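Local coordinates for protein probable CoA-transferase alpha subunit (Rhodococcus jostii, PDB 6COJ) that probably acts as the alpha subunit of a CoA-transferase family enzyme and binds a CoA thioester with a spirocyclic lactone acyl group, at residues Ala194-Asp199 with Lys228-Gln233. The protein carries 1 engineered substitution. Residues are numbered along the deposited sequence; the frame is centred on the assembly and turned at random.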
loop_
_atom_site.group_PDB
_atom_site.type_symbol
_atom_site.label_atom_id
_atom_site.label_comp_id
_atom_site.label_asym_id
_atom_site.label_seq_id
_atom_site.Cartn_x
_atom_site.Cartn_y
_atom_site.Cartn_z
ATOM N N ALA A 194 15.333 1.061 -9.141
ATOM C CA ALA A 194 14.133 1.586 -9.765
ATOM C C ALA A 194 13.634 0.650 -10.854
ATOM O O ALA A 194 14.409 -0.073 -11.497
ATOM C CB ALA A 194 14.370 2.962 -10.385
ATOM N N TYR A 195 12.325 0.686 -11.070
ATOM C CA TYR A 195 11.726 0.141 -12.273
ATOM C C TYR A 195 11.429 1.266 -13.256
ATOM O O TYR A 195 11.213 2.423 -12.876
ATOM C CB TYR A 195 10.438 -0.630 -11.961
ATOM C CG TYR A 195 9.233 0.232 -11.627
ATOM C CD1 TYR A 195 9.073 0.772 -10.357
ATOM C CD2 TYR A 195 8.249 0.493 -12.582
ATOM C CE1 TYR A 195 7.955 1.558 -10.038
ATOM C CE2 TYR A 195 7.145 1.277 -12.281
ATOM C CZ TYR A 195 6.999 1.809 -11.008
ATOM O OH TYR A 195 5.885 2.567 -10.713
ATOM N N THR A 196 11.440 0.911 -14.528
ATOM C CA THR A 196 10.972 1.754 -15.611
ATOM C C THR A 196 9.899 0.965 -16.338
ATOM O O THR A 196 9.985 -0.260 -16.463
ATOM C CB THR A 196 12.112 2.112 -16.576
ATOM O OG1 THR A 196 12.648 0.910 -17.141
ATOM C CG2 THR A 196 13.222 2.848 -15.849
ATOM N N GLY A 197 8.884 1.657 -16.793
ATOM C CA GLY A 197 7.746 1.006 -17.395
ATOM C C GLY A 197 6.515 1.172 -16.526
ATOM O O GLY A 197 6.475 1.975 -15.587
ATOM N N VAL A 198 5.492 0.382 -16.848
ATOM C CA VAL A 198 4.160 0.666 -16.311
ATOM C C VAL A 198 3.850 -0.021 -14.986
ATOM O O VAL A 198 2.799 0.263 -14.391
ATOM C CB VAL A 198 3.047 0.368 -17.335
ATOM C CG1 VAL A 198 3.188 1.252 -18.581
ATOM C CG2 VAL A 198 3.029 -1.133 -17.694
ATOM N N ASP A 199 4.703 -0.917 -14.498
ATOM C CA ASP A 199 4.299 -1.673 -13.318
ATOM C C ASP A 199 5.505 -2.075 -12.476
ATOM O O ASP A 199 6.419 -2.750 -12.979
ATOM C CB ASP A 199 3.509 -2.919 -13.739
ATOM C CG ASP A 199 2.609 -3.460 -12.633
ATOM O OD1 ASP A 199 2.972 -3.363 -11.444
ATOM O OD2 ASP A 199 1.528 -3.993 -12.961
ATOM N N LYS A 228 18.392 11.015 -10.889
ATOM C CA LYS A 228 18.102 11.977 -11.940
ATOM C C LYS A 228 17.486 11.341 -13.182
ATOM O O LYS A 228 17.026 12.069 -14.069
ATOM C CB LYS A 228 19.359 12.786 -12.308
ATOM C CG LYS A 228 19.800 13.739 -11.215
ATOM C CD LYS A 228 18.896 14.966 -11.197
ATOM C CE LYS A 228 19.396 16.017 -10.221
ATOM N NZ LYS A 228 20.305 15.420 -9.197
ATOM N N THR A 229 17.449 10.013 -13.258
ATOM C CA THR A 229 16.924 9.302 -14.419
ATOM C C THR A 229 15.447 8.950 -14.287
ATOM O O THR A 229 14.729 8.930 -15.295
ATOM C CB THR A 229 17.741 8.024 -14.650
ATOM O OG1 THR A 229 19.104 8.385 -14.893
ATOM C CG2 THR A 229 17.214 7.234 -15.845
ATOM N N VAL A 230 14.968 8.702 -13.073
ATOM C CA VAL A 230 13.595 8.243 -12.868
ATOM C C VAL A 230 12.914 9.158 -11.862
ATOM O O VAL A 230 13.579 9.813 -11.045
ATOM C CB VAL A 230 13.556 6.782 -12.367
ATOM C CG1 VAL A 230 14.259 5.873 -13.362
ATOM C CG2 VAL A 230 14.203 6.680 -10.995
ATOM N N PRO A 231 11.584 9.214 -11.884
ATOM C CA PRO A 231 10.867 9.955 -10.844
ATOM C C PRO A 231 11.010 9.277 -9.491
ATOM O O PRO A 231 11.323 8.086 -9.377
ATOM C CB PRO A 231 9.409 9.925 -11.318
ATOM C CG PRO A 231 9.488 9.620 -12.793
ATOM C CD PRO A 231 10.669 8.711 -12.924
ATOM N N LEU A 232 10.777 10.089 -8.453
ATOM C CA LEU A 232 10.862 9.614 -7.075
ATOM C C LEU A 232 10.084 8.328 -6.880
ATOM O O LEU A 232 10.536 7.414 -6.184
ATOM C CB LEU A 232 10.272 10.662 -6.135
ATOM C CG LEU A 232 11.125 11.875 -5.811
ATOM C CD1 LEU A 232 10.294 12.882 -5.018
ATOM C CD2 LEU A 232 12.337 11.412 -5.022
ATOM N N GLN A 233 8.889 8.259 -7.468
ATOM C CA GLN A 233 7.962 7.171 -7.200
ATOM C C GLN A 233 8.462 5.843 -7.751
ATOM O O GLN A 233 7.979 4.781 -7.340
ATOM C CB GLN A 233 6.597 7.514 -7.806
ATOM C CG GLN A 233 5.856 8.703 -7.150
ATOM C CD GLN A 233 6.365 10.085 -7.570
ATOM O OE1 GLN A 233 7.202 10.215 -8.464
ATOM N NE2 GLN A 233 5.849 11.124 -6.921
HETATM O O HOH W 1 5.742 3.379 -8.090
#
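Val230 meets the 194-199 segment with both of its methyls. CG2 of Val230 lies 3.8 Å from CB of Ala194, and CG1 of Val230 is 4.1 Å from CG2 of Thr196. With chi1 at -58°, CG1 stands anti to the carbonyl carbon and turns to Thr196, though it also grazes Ala194 CB; CG2 falls between the backbone N and that carbon. The Val230 and Thr196 side chains cross at about a right angle. Tyr195 points its CB away from the 228-233 segment, but its ring swings back, and CE1 stands 4.2 Å from O of Gln233. A water bridges the two residues. It sits in the plane of the tyrosine ring, 2.7 Å from Tyr195 OH, and donates to Gln233 O at 2.7 Å.

Leu235 packs on both Ala194 and Val230, and Asn234 ND2 donates a hydrogen bond to Tyr195 O. The contact joins the end of strand 193-194 to the link from helix 223-229 into strand 235-237, its antiparallel neighbour. Gln233 NE2 of the second subunit, another copy of this protein, hydrogen-bonds Tyr195 OH, and the same pair forms with the chains exchanged. An amide NE2 can only donate, so each tyrosine oxygen accepts across the subunit interface while also holding the water.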